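Local structure of cell wall surface anchor family protein (Streptococcus agalactiae serogroup V, 3TW0) at residues Ala142-Lys147 against Pro176-Ala181; Val14-Asn19 against Val59-Thr64; Pro304-Phe309 against Gln343-Lys348. The protein probably serves as the adhesive tip pilin of the group B streptococcal pilus, its magnesium-binding von Willebrand factor type A domain likely contacting host molecules. The protein carries 2 engineered substitutions. All coordinates share one frame; numbering follows the deposited sequence.

In the fold
The three contacts follow one another along the chain within the part of the molecule built on a five-stranded parallel sheet. Contact 2 comes first and pairs strands 11-18 and 55-61 at one side of that sheet. Contact 1, its centre about 11 Å away, joins the start of helix 145-159 to the loop after strand 165-172 and reaches the magnesium ion. The two touch through Thr145 and Tyr61 and through Ala142 and Ser63. Contact 3, centred about 13 Å from contact 1, joins helix 302-312 to the end of helix 335-344, and Ile345 packs on Thr145. Contact 1 thus connects the metal-bearing end of the sheet to the later helices.

Contact 1. Residues Ala142-Lys147 against Pro176-Ala181; sequences ATFTQK and PTMSYA. With MG (magnesium ion), chain E; ACT (acetate ion), chain F.
Thr143 and Pro176 bring their CA atoms to 4.7 Å, and the Thr143 carbonyl accepts a hydrogen bond from Thr177 N (3.1 Å to Thr143 O, 163° at the hydrogen) and a weak one from Met178 N. Phe144, centre of an inverse gamma turn and N-cap of helix 145-159, has its ring met by two residues of the loop. Met178 CG lies over one face, 3.9 Å from the ring centroid, with SD set obliquely beside it in a Met-aromatic contact, while CE reaches Ala142 CB; Lys147 CB covers the opposite face. CZ points into the centre of the Tyr180 face in an edge-to-face pair, planes 55° apart.

Thr143 belongs to the metal-ion-dependent adhesion site (MIDAS) of the von Willebrand factor A fold: its OG1 binds magnesium at 2.1 Å alongside Ser20 and Ser22. An acetate, probably from crystallisation, fills another metal position; its second oxygen is hydrogen-bonded by Thr143 OG1 and Thr177 OG1, consistent with a place for a ligand carboxylate. Gln146, CG anti to the backbone N (chi1 -179°) and extended beyond it, accepts a hydrogen bond at OE1 from Tyr180 N (2.8 Å), which lies above the amide plane.

Contact 2. Residues Val14-Asn19 against Val59-Thr64; sequences VVLLDN and VTYAST
The ring of Tyr61 lies across the backbone of the neighbouring strand, with Asp18 CA over one face, 4.0 Å from its centroid and displaced toward the rim. Leu17 O and Leu16 CD2 approach the same ring obliquely, CD2 of the tyrosine coming 3.4 Å from Leu17 O. With CG between the backbone N and the carbonyl carbon (chi1 74°), the ring leans over strand 11-18, and its hydroxyl ends near Asp18 CB. The Asp18 carboxylate is turned only 23° from the plane of the ring.

Beneath these groups the strands run parallel, their axes 4.7 Å apart at 16°. Four backbone hydrogen bonds alternate between them: Val59 N to Val15 O at 2.7 Å, Leu17 N to Val59 O, Tyr61 N to Leu17 O, and finally Asn19 N to Tyr61 O at 2.7 Å, which carries the ladder just past the end of strand 11-18. Leu16 and Val59 lie side by side on the face that bears Asp18 and Tyr61, with Leu16 CD2 3.6 Å from Val59 CB; helix 145-159 covers them. On the other face, Leu17 CD2 packs alongside Thr60 OG1, whose hydroxyl is bonded to Tyr105 O.

These are adjacent strands of a beta-alpha-beta unit of the von Willebrand factor A domain, joined through helix 33-48, and Asp18 opens the DxSxS sequence of its adhesion site.

Both Asp18 oxygens are hydrogen-bonded, OD2 to Thr172 and OD1 to Ser20 OG, which holds the carboxylate in orientation. Bonds to His170 and Thr145 tether the hydroxyl end of Tyr61, and packing on Asp18 CA limits the tilt of its ring. The bond to Ser20, a magnesium ligand, is consistent with a second-shell role for Asp18, which binds magnesium itself in another structure of this protein.

Contact 3. Residues Pro304-Phe309 against Gln343-Lys348; sequences PTTLYF and QSISSK
Two helices of the alpha/beta von Willebrand factor A fold that flank strand 319-324 in the chain meet here: Phe309 and Thr306, on helix 302-312, pack against Ile345 and Ser344, where helix 335-344 ends. That second helix forms the beta-alpha-beta crossover between the neighbouring parallel strands 319-324 and 352-354. Ile345 is the first residue to leave helical geometry, and it is the backbone at this turn, more than the side chain, that rests on the aromatic ring. Ile345 CA sits over the centre of the Phe309 ring, 3.7 Å from the centroid and 8° off the normal, a CH-pi contact of nearly perpendicular approach. The carbonyl of the same residue lies above the rim of the ring, with Ile345 O 3.3 Å from Phe309 CE1. The phenylalanine has CG anti to the backbone N (chi1 -179°), which carries the ring out from its helix to lie under the turn. Its CB meets the gamma methyl of the isoleucine, Ile345 CG2, at 3.8 Å. The remaining branch of Ile345 leads away and packs on Thr145 of helix 145-159.

One turn before Phe309, Thr306 meets Ser344, the residue preceding Ile345: Thr306 OG1 lies 2.8 Å from Ser344 OG, and Thr306 CG2 touches the same serine oxygen at 3.5 Å. Each hydroxyl also has a carbonyl partner on its own helix, Gly302 O for Thr306 and Phe341 O for Ser344. Arg314, against which Phe309 also packs, binds Ser347 O and, weakly, Ser344 O.

The chemistry is thus divided between a polar meeting of hydroxyls at a partly exposed position and a buried contact of backbone and methyl groups with the ring. Because the peptide groups on both sides draw electrons from Ile345 CA, its hydrogen probably carries a slight positive charge, well suited to the electron-rich face of Phe309.

Contact 1. Residues Ala142-Lys147 against Pro176-Ala181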
ATOM      1  N   ALA A 142       4.567   5.051  -2.211  1.00 16.63           N
ATOM      2  CA  ALA A 142       4.154   3.621  -2.361  1.00 15.60           C
ATOM      3  C   ALA A 142       2.622   3.430  -2.251  1.00 15.37           C
ATOM      4  O   ALA A 142       1.894   4.350  -1.949  1.00 14.75           O
ATOM      5  CB  ALA A 142       4.897   2.752  -1.335  1.00 14.86           C
ATOM      6  N   THR A 143       2.123   2.219  -2.507  1.00 16.00           N
ATOM      7  CA  THR A 143       0.669   1.971  -2.446  1.00 14.54           C
ATOM      8  C   THR A 143       0.373   1.054  -1.247  1.00 13.76           C
ATOM      9  O   THR A 143       0.299  -0.161  -1.388  1.00 14.52           O
ATOM     10  CB  THR A 143       0.164   1.409  -3.779  1.00 14.68           C
ATOM     11  OG1 THR A 143       0.724   2.177  -4.856  1.00 15.25           O
ATOM     12  CG2 THR A 143      -1.383   1.461  -3.885  1.00 14.88           C
ATOM     13  N   PHE A 144       0.280   1.630  -0.055  1.00 13.50           N
ATOM     14  CA  PHE A 144       0.094   0.841   1.152  1.00 13.65           C
ATOM     15  C   PHE A 144      -1.422   0.745   1.392  1.00 13.45           C
ATOM     16  O   PHE A 144      -1.955   1.299   2.345  1.00 14.16           O
ATOM     17  CB  PHE A 144       0.791   1.506   2.356  1.00 13.71           C
ATOM     18  CG  PHE A 144       1.035   0.575   3.515  1.00 13.53           C
ATOM     19  CD1 PHE A 144       0.492  -0.709   3.534  1.00 10.92           C
ATOM     20  CD2 PHE A 144       1.771   1.004   4.608  1.00 11.88           C
ATOM     21  CE1 PHE A 144       0.741  -1.565   4.618  1.00 11.85           C
ATOM     22  CE2 PHE A 144       2.026   0.151   5.699  1.00 12.91           C
ATOM     23  CZ  PHE A 144       1.526  -1.135   5.697  1.00 13.54           C
ATOM     24  N   THR A 145      -2.107   0.105   0.466  1.00 13.20           N
ATOM     25  CA  THR A 145      -3.537  -0.157   0.581  1.00 13.49           C
ATOM     26  C   THR A 145      -3.989  -0.737   1.921  1.00 13.21           C
ATOM     27  O   THR A 145      -4.999  -0.297   2.464  1.00 15.18           O
ATOM     28  CB  THR A 145      -3.997  -1.034  -0.617  1.00 12.30           C
ATOM     29  OG1 THR A 145      -3.733  -0.313  -1.839  1.00 12.20           O
ATOM     30  CG2 THR A 145      -5.501  -1.325  -0.566  1.00 10.82           C
ATOM     31  N   GLN A 146      -3.248  -1.707   2.462  1.00 13.26           N
ATOM     32  CA  GLN A 146      -3.669  -2.354   3.705  1.00 12.44           C
ATOM     33  C   GLN A 146      -3.850  -1.321   4.822  1.00 13.29           C
ATOM     34  O   GLN A 146      -4.871  -1.282   5.500  1.00 12.25           O
ATOM     35  CB  GLN A 146      -2.676  -3.406   4.156  1.00 11.39           C
ATOM     36  CG  GLN A 146      -3.085  -4.143   5.462  1.00  9.68           C
ATOM     37  CD  GLN A 146      -2.158  -5.271   5.783  1.00 12.93           C
ATOM     38  OE1 GLN A 146      -1.159  -5.481   5.084  1.00 12.03           O
ATOM     39  NE2 GLN A 146      -2.472  -6.030   6.838  1.00 12.91           N
ATOM     40  N   LYS A 147      -2.844  -0.470   4.994  1.00 14.07           N
ATOM     41  CA  LYS A 147      -2.905   0.581   6.003  1.00 13.42           C
ATOM     42  C   LYS A 147      -4.101   1.487   5.817  1.00 12.90           C
ATOM     43  O   LYS A 147      -4.744   1.852   6.795  1.00 14.13           O
ATOM     44  CB  LYS A 147      -1.607   1.414   5.977  1.00 13.59           C
ATOM     45  CG  LYS A 147      -1.459   2.348   7.155  1.00 14.77           C
ATOM     46  CD  LYS A 147      -0.194   3.213   6.973  1.00 16.43           C
ATOM     47  CE  LYS A 147       0.493   3.518   8.290  1.00 20.78           C
ATOM     48  NZ  LYS A 147      -0.385   4.135   9.251  1.00 23.54           N
ATOM     49  N   PRO A 176      -1.184  -2.677  -5.089  1.00 14.78           N
ATOM     50  CA  PRO A 176      -0.517  -2.398  -3.821  1.00 14.16           C
ATOM     51  C   PRO A 176       0.918  -2.859  -3.863  1.00 14.09           C
ATOM     52  O   PRO A 176       1.226  -3.905  -4.458  1.00 15.57           O
ATOM     53  CB  PRO A 176      -1.329  -3.202  -2.809  1.00 14.27           C
ATOM     54  CG  PRO A 176      -1.781  -4.425  -3.610  1.00 13.18           C
ATOM     55  CD  PRO A 176      -2.080  -3.864  -4.984  1.00 15.28           C
ATOM     56  N   THR A 177       1.795  -2.097  -3.219  1.00 13.15           N
ATOM     57  CA  THR A 177       3.232  -2.322  -3.321  1.00 13.49           C
ATOM     58  C   THR A 177       3.885  -2.212  -1.944  1.00 13.17           C
ATOM     59  O   THR A 177       5.098  -2.073  -1.826  1.00 12.67           O
ATOM     60  CB  THR A 177       3.884  -1.262  -4.229  1.00 12.71           C
ATOM     61  OG1 THR A 177       3.593   0.034  -3.698  1.00 14.90           O
ATOM     62  CG2 THR A 177       3.355  -1.328  -5.656  1.00 13.37           C
ATOM     63  N   MET A 178       3.060  -2.256  -0.903  1.00 13.97           N
ATOM     64  CA  MET A 178       3.527  -2.240   0.478  1.00 14.70           C
ATOM     65  C   MET A 178       2.473  -3.004   1.231  1.00 14.33           C
ATOM     66  O   MET A 178       1.321  -2.962   0.800  1.00 14.25           O
ATOM     67  CB  MET A 178       3.561  -0.805   0.992  1.00 13.61           C
ATOM     68  CG  MET A 178       4.309  -0.645   2.288  1.00 15.22           C
ATOM     69  SD  MET A 178       4.637   1.132   2.646  1.00 18.55           S
ATOM     70  CE  MET A 178       6.156   1.402   1.688  1.00 12.69           C
ATOM     71  N   SER A 179       2.847  -3.640   2.346  1.00 13.30           N
ATOM     72  CA  SER A 179       1.898  -4.418   3.138  1.00 13.34           C
ATOM     73  C   SER A 179       2.439  -4.684   4.515  1.00 13.19           C
ATOM     74  O   SER A 179       3.662  -4.655   4.724  1.00 13.19           O
ATOM     75  CB  SER A 179       1.586  -5.763   2.435  1.00 12.80           C
ATOM     76  OG  SER A 179       2.746  -6.581   2.446  1.00 11.69           O
ATOM     77  N   TYR A 180       1.552  -4.935   5.477  1.00 12.29           N
ATOM     78  CA  TYR A 180       2.047  -5.476   6.757  1.00 12.72           C
ATOM     79  C   TYR A 180       2.469  -6.954   6.680  1.00 13.55           C
ATOM     80  O   TYR A 180       1.859  -7.738   5.945  1.00 13.79           O
ATOM     81  CB  TYR A 180       1.052  -5.198   7.904  1.00 11.89           C
ATOM     82  CG  TYR A 180       0.990  -3.738   8.317  1.00 12.55           C
ATOM     83  CD1 TYR A 180       2.108  -3.114   8.881  1.00 13.30           C
ATOM     84  CD2 TYR A 180      -0.172  -2.987   8.159  1.00 13.49           C
ATOM     85  CE1 TYR A 180       2.085  -1.756   9.256  1.00 14.24           C
ATOM     86  CE2 TYR A 180      -0.214  -1.627   8.544  1.00 14.92           C
ATOM     87  CZ  TYR A 180       0.926  -1.028   9.098  1.00 15.09           C
ATOM     88  OH  TYR A 180       0.908   0.304   9.484  1.00 15.25           O
ATOM     89  N   ALA A 181       3.521  -7.329   7.432  1.00 13.29           N
ATOM     90  CA  ALA A 181       3.987  -8.705   7.526  1.00 12.57           C
ATOM     91  C   ALA A 181       3.030  -9.640   8.268  1.00 14.15           C
ATOM     92  O   ALA A 181       2.541  -9.299   9.360  1.00 14.19           O
ATOM     93  CB  ALA A 181       5.338  -8.772   8.239  1.00 11.03           C
TER
HETATM   94 MG    MG E 701       0.429   3.098  -6.727  1.00 20.16          MG
HETATM   95  C   ACT F 702       3.494   3.150  -6.215  1.00 17.37           C
HETATM   96  O   ACT F 702       2.463   3.611  -6.734  1.00 16.64           O
HETATM   97  OXT ACT F 702       3.294   2.196  -5.431  1.00 15.99           O
HETATM   98  CH3 ACT F 702       4.884   3.705  -6.495  1.00 17.40           C
HETATM   99  O   HOH W   1      -1.333  -2.977   0.878  1.00 12.71           O
HETATM  100  O   HOH W   2      -1.433   2.651  -6.930  1.00 18.47           O
HETATM  101  O   HOH W   3       0.945   1.131  -7.600  1.00 16.47           O

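Contact 2. Residues Val14-Asn19 against Val59-Thr64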
ATOM      1  N   VAL A  14     -16.847   6.207   3.972  1.00 17.79           N
ATOM      2  CA  VAL A  14     -15.440   6.592   3.940  1.00 17.32           C
ATOM      3  C   VAL A  14     -14.920   6.446   2.511  1.00 17.77           C
ATOM      4  O   VAL A  14     -14.957   5.345   1.932  1.00 16.90           O
ATOM      5  CB  VAL A  14     -14.580   5.782   4.935  1.00 18.00           C
ATOM      6  CG1 VAL A  14     -13.142   6.281   4.929  1.00 19.09           C
ATOM      7  CG2 VAL A  14     -15.129   5.886   6.319  1.00 16.97           C
ATOM      8  N   VAL A  15     -14.427   7.556   1.946  1.00 17.35           N
ATOM      9  CA  VAL A  15     -13.703   7.489   0.674  1.00 16.59           C
ATOM     10  C   VAL A  15     -12.207   7.134   0.909  1.00 17.08           C
ATOM     11  O   VAL A  15     -11.508   7.759   1.745  1.00 17.17           O
ATOM     12  CB  VAL A  15     -13.868   8.775  -0.201  1.00 17.06           C
ATOM     13  CG1 VAL A  15     -13.033   8.658  -1.470  1.00 14.25           C
ATOM     14  CG2 VAL A  15     -15.337   8.991  -0.594  1.00 15.88           C
ATOM     15  N   LEU A  16     -11.741   6.102   0.210  1.00 16.47           N
ATOM     16  CA  LEU A  16     -10.344   5.751   0.201  1.00 16.64           C
ATOM     17  C   LEU A  16      -9.774   6.202  -1.120  1.00 16.10           C
ATOM     18  O   LEU A  16     -10.205   5.714  -2.170  1.00 16.36           O
ATOM     19  CB  LEU A  16     -10.141   4.235   0.324  1.00 17.25           C
ATOM     20  CG  LEU A  16     -10.023   3.590   1.688  1.00 20.13           C
ATOM     21  CD1 LEU A  16      -9.578   2.140   1.562  1.00 19.44           C
ATOM     22  CD2 LEU A  16      -9.063   4.381   2.580  1.00 21.25           C
ATOM     23  N   LEU A  17      -8.840   7.149  -1.078  1.00 14.53           N
ATOM     24  CA  LEU A  17      -8.220   7.682  -2.297  1.00 14.34           C
ATOM     25  C   LEU A  17      -6.730   7.357  -2.368  1.00 14.29           C
ATOM     26  O   LEU A  17      -5.965   7.813  -1.540  1.00 15.10           O
ATOM     27  CB  LEU A  17      -8.462   9.212  -2.421  1.00 13.78           C
ATOM     28  CG  LEU A  17      -7.835   9.984  -3.587  1.00 14.78           C
ATOM     29  CD1 LEU A  17      -8.255   9.420  -4.933  1.00 17.14           C
ATOM     30  CD2 LEU A  17      -8.104  11.502  -3.495  1.00 14.21           C
ATOM     31  N   ASP A  18      -6.354   6.571  -3.374  1.00 14.52           N
ATOM     32  CA  ASP A  18      -4.980   6.185  -3.698  1.00 14.46           C
ATOM     33  C   ASP A  18      -4.272   7.421  -4.311  1.00 15.05           C
ATOM     34  O   ASP A  18      -4.711   7.966  -5.326  1.00 14.25           O
ATOM     35  CB  ASP A  18      -5.078   5.002  -4.691  1.00 13.63           C
ATOM     36  CG  ASP A  18      -3.718   4.444  -5.146  1.00 16.50           C
ATOM     37  OD1 ASP A  18      -2.664   5.102  -4.968  1.00 13.70           O
ATOM     38  OD2 ASP A  18      -3.713   3.338  -5.742  1.00 18.47           O
ATOM     39  N   ASN A  19      -3.231   7.910  -3.646  1.00 15.88           N
ATOM     40  CA  ASN A  19      -2.455   9.037  -4.165  1.00 15.86           C
ATOM     41  C   ASN A  19      -1.012   8.595  -4.342  1.00 16.53           C
ATOM     42  O   ASN A  19      -0.075   9.395  -4.201  1.00 17.12           O
ATOM     43  CB  ASN A  19      -2.563  10.246  -3.215  1.00 15.39           C
ATOM     44  CG  ASN A  19      -2.065  11.582  -3.833  1.00 16.44           C
ATOM     45  OD1 ASN A  19      -2.440  11.979  -4.955  1.00 18.74           O
ATOM     46  ND2 ASN A  19      -1.289  12.296  -3.064  1.00 13.20           N
ATOM     47  N   VAL A  59     -10.037   9.408   3.299  1.00 14.85           N
ATOM     48  CA  VAL A  59      -8.725   8.885   3.635  1.00 14.41           C
ATOM     49  C   VAL A  59      -7.909   8.805   2.342  1.00 15.59           C
ATOM     50  O   VAL A  59      -8.110   7.912   1.496  1.00 14.52           O
ATOM     51  CB  VAL A  59      -8.805   7.496   4.302  1.00 14.43           C
ATOM     52  CG1 VAL A  59      -7.362   6.954   4.623  1.00 12.12           C
ATOM     53  CG2 VAL A  59      -9.655   7.533   5.565  1.00 13.45           C
ATOM     54  N   THR A  60      -6.998   9.766   2.180  1.00 15.87           N
ATOM     55  CA  THR A  60      -6.075   9.749   1.056  1.00 16.12           C
ATOM     56  C   THR A  60      -4.758   9.112   1.508  1.00 15.92           C
ATOM     57  O   THR A  60      -4.266   9.399   2.593  1.00 16.99           O
ATOM     58  CB  THR A  60      -5.846  11.152   0.481  1.00 16.17           C
ATOM     59  OG1 THR A  60      -7.104  11.726   0.067  1.00 15.00           O
ATOM     60  CG2 THR A  60      -4.941  11.064  -0.718  1.00 17.71           C
ATOM     61  N   TYR A  61      -4.199   8.237   0.684  1.00 15.36           N
ATOM     62  CA  TYR A  61      -3.074   7.428   1.122  1.00 15.69           C
ATOM     63  C   TYR A  61      -2.088   7.172   0.040  1.00 15.02           C
ATOM     64  O   TYR A  61      -2.399   7.239  -1.151  1.00 14.96           O
ATOM     65  CB  TYR A  61      -3.533   6.066   1.658  1.00 15.32           C
ATOM     66  CG  TYR A  61      -3.988   5.064   0.599  1.00 17.42           C
ATOM     67  CD1 TYR A  61      -3.091   4.124   0.084  1.00 14.85           C
ATOM     68  CD2 TYR A  61      -5.339   4.999   0.173  1.00 16.87           C
ATOM     69  CE1 TYR A  61      -3.498   3.193  -0.872  1.00 16.06           C
ATOM     70  CE2 TYR A  61      -5.759   4.033  -0.764  1.00 16.76           C
ATOM     71  CZ  TYR A  61      -4.822   3.144  -1.293  1.00 17.14           C
ATOM     72  OH  TYR A  61      -5.173   2.166  -2.237  1.00 16.66           O
ATOM     73  N   ALA A  62      -0.894   6.842   0.486  1.00 14.66           N
ATOM     74  CA  ALA A  62       0.110   6.288  -0.380  1.00 14.74           C
ATOM     75  C   ALA A  62       0.960   5.380   0.505  1.00 14.35           C
ATOM     76  O   ALA A  62       0.429   4.372   0.977  1.00 14.77           O
ATOM     77  CB  ALA A  62       0.891   7.384  -1.082  1.00 13.12           C
ATOM     78  N   SER A  63       2.238   5.694   0.760  1.00 13.88           N
ATOM     79  CA  SER A  63       3.031   4.903   1.723  1.00 13.70           C
ATOM     80  C   SER A  63       2.434   4.965   3.118  1.00 13.80           C
ATOM     81  O   SER A  63       2.722   4.121   3.988  1.00 13.85           O
ATOM     82  CB  SER A  63       4.480   5.411   1.791  1.00 14.52           C
ATOM     83  OG  SER A  63       5.123   5.190   0.550  1.00 15.24           O
ATOM     84  N   THR A  64       1.665   6.025   3.353  1.00 13.46           N
ATOM     85  CA  THR A  64       0.999   6.217   4.615  1.00 13.60           C
ATOM     86  C   THR A  64      -0.237   7.049   4.395  1.00 14.92           C
ATOM     87  O   THR A  64      -0.553   7.404   3.252  1.00 14.41           O
ATOM     88  CB  THR A  64       1.937   6.850   5.669  1.00 13.65           C
ATOM     89  OG1 THR A  64       1.266   6.869   6.931  1.00 13.98           O
ATOM     90  CG2 THR A  64       2.334   8.288   5.275  1.00 14.01           C
TER

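Contact 3. Residues Pro304-Phe309 against Gln343-Lys348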
ATOM      1  N   PRO A 304      -1.249 -10.525   1.120  1.00 14.59           N
ATOM      2  CA  PRO A 304      -1.464 -10.186   2.526  1.00 13.35           C
ATOM      3  C   PRO A 304      -2.539  -9.137   2.695  1.00 13.18           C
ATOM      4  O   PRO A 304      -3.268  -9.181   3.695  1.00 11.73           O
ATOM      5  CB  PRO A 304      -0.075  -9.678   3.001  1.00 13.33           C
ATOM      6  CG  PRO A 304       0.698  -9.409   1.698  1.00 14.15           C
ATOM      7  CD  PRO A 304       0.177 -10.446   0.749  1.00 13.89           C
ATOM      8  N   THR A 305      -2.691  -8.241   1.713  1.00 12.25           N
ATOM      9  CA  THR A 305      -3.753  -7.241   1.820  1.00 12.99           C
ATOM     10  C   THR A 305      -5.187  -7.857   1.780  1.00 12.62           C
ATOM     11  O   THR A 305      -6.065  -7.432   2.555  1.00 12.45           O
ATOM     12  CB  THR A 305      -3.604  -6.138   0.766  1.00 12.91           C
ATOM     13  OG1 THR A 305      -2.264  -5.590   0.824  1.00 14.59           O
ATOM     14  CG2 THR A 305      -4.601  -5.043   1.022  1.00 13.18           C
ATOM     15  N   THR A 306      -5.402  -8.794   0.855  1.00 12.45           N
ATOM     16  CA  THR A 306      -6.692  -9.519   0.699  1.00 13.56           C
ATOM     17  C   THR A 306      -7.022 -10.322   1.961  1.00 12.54           C
ATOM     18  O   THR A 306      -8.157 -10.281   2.461  1.00 13.54           O
ATOM     19  CB  THR A 306      -6.667 -10.457  -0.553  1.00 13.27           C
ATOM     20  OG1 THR A 306      -6.367  -9.684  -1.718  1.00 13.31           O
ATOM     21  CG2 THR A 306      -8.024 -11.164  -0.769  1.00 14.55           C
ATOM     22  N   LEU A 307      -6.014 -11.003   2.493  1.00 13.04           N
ATOM     23  CA  LEU A 307      -6.174 -11.764   3.711  1.00 13.69           C
ATOM     24  C   LEU A 307      -6.540 -10.841   4.864  1.00 14.46           C
ATOM     25  O   LEU A 307      -7.436 -11.140   5.663  1.00 13.77           O
ATOM     26  CB  LEU A 307      -4.921 -12.585   4.004  1.00 13.72           C
ATOM     27  CG  LEU A 307      -4.604 -13.790   3.112  1.00 14.56           C
ATOM     28  CD1 LEU A 307      -3.165 -14.233   3.350  1.00 12.64           C
ATOM     29  CD2 LEU A 307      -5.598 -14.976   3.325  1.00 14.43           C
ATOM     30  N   TYR A 308      -5.885  -9.685   4.945  1.00 14.70           N
ATOM     31  CA  TYR A 308      -6.254  -8.755   5.987  1.00 15.09           C
ATOM     32  C   TYR A 308      -7.683  -8.260   5.773  1.00 15.39           C
ATOM     33  O   TYR A 308      -8.465  -8.172   6.729  1.00 17.21           O
ATOM     34  CB  TYR A 308      -5.305  -7.542   6.060  1.00 15.44           C
ATOM     35  CG  TYR A 308      -5.986  -6.450   6.811  1.00 15.70           C
ATOM     36  CD1 TYR A 308      -5.958  -6.412   8.195  1.00 18.44           C
ATOM     37  CD2 TYR A 308      -6.765  -5.522   6.134  1.00 19.54           C
ATOM     38  CE1 TYR A 308      -6.653  -5.435   8.899  1.00 19.62           C
ATOM     39  CE2 TYR A 308      -7.467  -4.544   6.817  1.00 22.55           C
ATOM     40  CZ  TYR A 308      -7.401  -4.503   8.192  1.00 21.82           C
ATOM     41  OH  TYR A 308      -8.111  -3.511   8.832  1.00 24.28           O
ATOM     42  N   PHE A 309      -8.023  -7.939   4.528  1.00 15.28           N
ATOM     43  CA  PHE A 309      -9.365  -7.464   4.190  1.00 15.26           C
ATOM     44  C   PHE A 309     -10.401  -8.504   4.624  1.00 16.21           C
ATOM     45  O   PHE A 309     -11.352  -8.193   5.348  1.00 16.08           O
ATOM     46  CB  PHE A 309      -9.473  -7.192   2.689  1.00 14.59           C
ATOM     47  CG  PHE A 309     -10.827  -6.678   2.249  1.00 14.17           C
ATOM     48  CD1 PHE A 309     -11.112  -5.302   2.255  1.00 15.48           C
ATOM     49  CD2 PHE A 309     -11.824  -7.572   1.822  1.00 15.81           C
ATOM     50  CE1 PHE A 309     -12.387  -4.828   1.860  1.00 18.40           C
ATOM     51  CE2 PHE A 309     -13.078  -7.112   1.435  1.00 14.47           C
ATOM     52  CZ  PHE A 309     -13.359  -5.745   1.431  1.00 14.96           C
ATOM     53  N   GLN A 343     -11.166  -6.672  -7.088  1.00 16.26           N
ATOM     54  CA  GLN A 343     -12.375  -7.486  -6.887  1.00 16.64           C
ATOM     55  C   GLN A 343     -12.263  -8.197  -5.564  1.00 16.36           C
ATOM     56  O   GLN A 343     -13.239  -8.245  -4.817  1.00 17.74           O
ATOM     57  CB  GLN A 343     -12.529  -8.521  -8.021  1.00 15.62           C
ATOM     58  CG  GLN A 343     -13.055  -7.934  -9.321  1.00 17.23           C
ATOM     59  CD  GLN A 343     -12.844  -8.845 -10.543  1.00 21.47           C
ATOM     60  OE1 GLN A 343     -11.998  -9.745 -10.547  1.00 21.30           O
ATOM     61  NE2 GLN A 343     -13.617  -8.588 -11.592  1.00 21.70           N
ATOM     62  N   SER A 344     -11.062  -8.713  -5.270  1.00 16.29           N
ATOM     63  CA  SER A 344     -10.767  -9.415  -3.998  1.00 15.95           C
ATOM     64  C   SER A 344     -11.046  -8.580  -2.743  1.00 16.61           C
ATOM     65  O   SER A 344     -11.385  -9.143  -1.698  1.00 14.73           O
ATOM     66  CB  SER A 344      -9.325  -9.949  -3.956  1.00 15.81           C
ATOM     67  OG  SER A 344      -8.410  -8.948  -3.482  1.00 16.42           O
ATOM     68  N   ILE A 345     -10.907  -7.250  -2.851  1.00 16.73           N
ATOM     69  CA  ILE A 345     -11.127  -6.345  -1.708  1.00 17.60           C
ATOM     70  C   ILE A 345     -12.361  -5.434  -1.880  1.00 18.68           C
ATOM     71  O   ILE A 345     -12.384  -4.274  -1.421  1.00 19.33           O
ATOM     72  CB  ILE A 345      -9.851  -5.534  -1.373  1.00 17.41           C
ATOM     73  CG1 ILE A 345      -9.497  -4.539  -2.493  1.00 17.69           C
ATOM     74  CG2 ILE A 345      -8.688  -6.539  -1.014  1.00 16.59           C
ATOM     75  CD1 ILE A 345      -8.415  -3.433  -2.090  1.00 15.69           C
ATOM     76  N   SER A 346     -13.364  -5.964  -2.578  1.00 19.17           N
ATOM     77  CA  SER A 346     -14.676  -5.348  -2.713  1.00 19.85           C
ATOM     78  C   SER A 346     -15.691  -6.324  -2.138  1.00 21.01           C
ATOM     79  O   SER A 346     -15.396  -7.520  -2.013  1.00 20.52           O
ATOM     80  CB  SER A 346     -14.992  -5.098  -4.185  1.00 19.88           C
ATOM     81  OG  SER A 346     -13.998  -4.301  -4.805  1.00 16.27           O
ATOM     82  N   SER A 347     -16.863  -5.815  -1.773  1.00 22.93           N
ATOM     83  CA  SER A 347     -17.949  -6.639  -1.240  1.00 25.29           C
ATOM     84  C   SER A 347     -18.267  -7.848  -2.114  1.00 26.13           C
ATOM     85  O   SER A 347     -18.335  -8.960  -1.619  1.00 26.91           O
ATOM     86  CB  SER A 347     -19.210  -5.797  -1.039  1.00 25.31           C
ATOM     87  OG  SER A 347     -19.035  -4.909   0.035  1.00 25.21           O
ATOM     88  N   LYS A 348     -18.477  -7.630  -3.402  1.00 27.98           N
ATOM     89  CA  LYS A 348     -18.585  -8.746  -4.349  1.00 30.34           C
ATOM     90  C   LYS A 348     -18.000  -8.376  -5.699  1.00 30.95           C
ATOM     91  O   LYS A 348     -17.633  -7.205  -5.928  1.00 31.42           O
ATOM     92  CB  LYS A 348     -20.034  -9.255  -4.504  1.00 31.37           C
ATOM     93  CG  LYS A 348     -21.142  -8.218  -4.317  1.00 34.01           C
ATOM     94  CD  LYS A 348     -21.865  -8.430  -2.975  1.00 37.60           C
ATOM     95  CE  LYS A 348     -22.676  -7.199  -2.512  1.00 39.82           C
ATOM     96  NZ  LYS A 348     -23.401  -6.438  -3.625  1.00 41.98           N
TER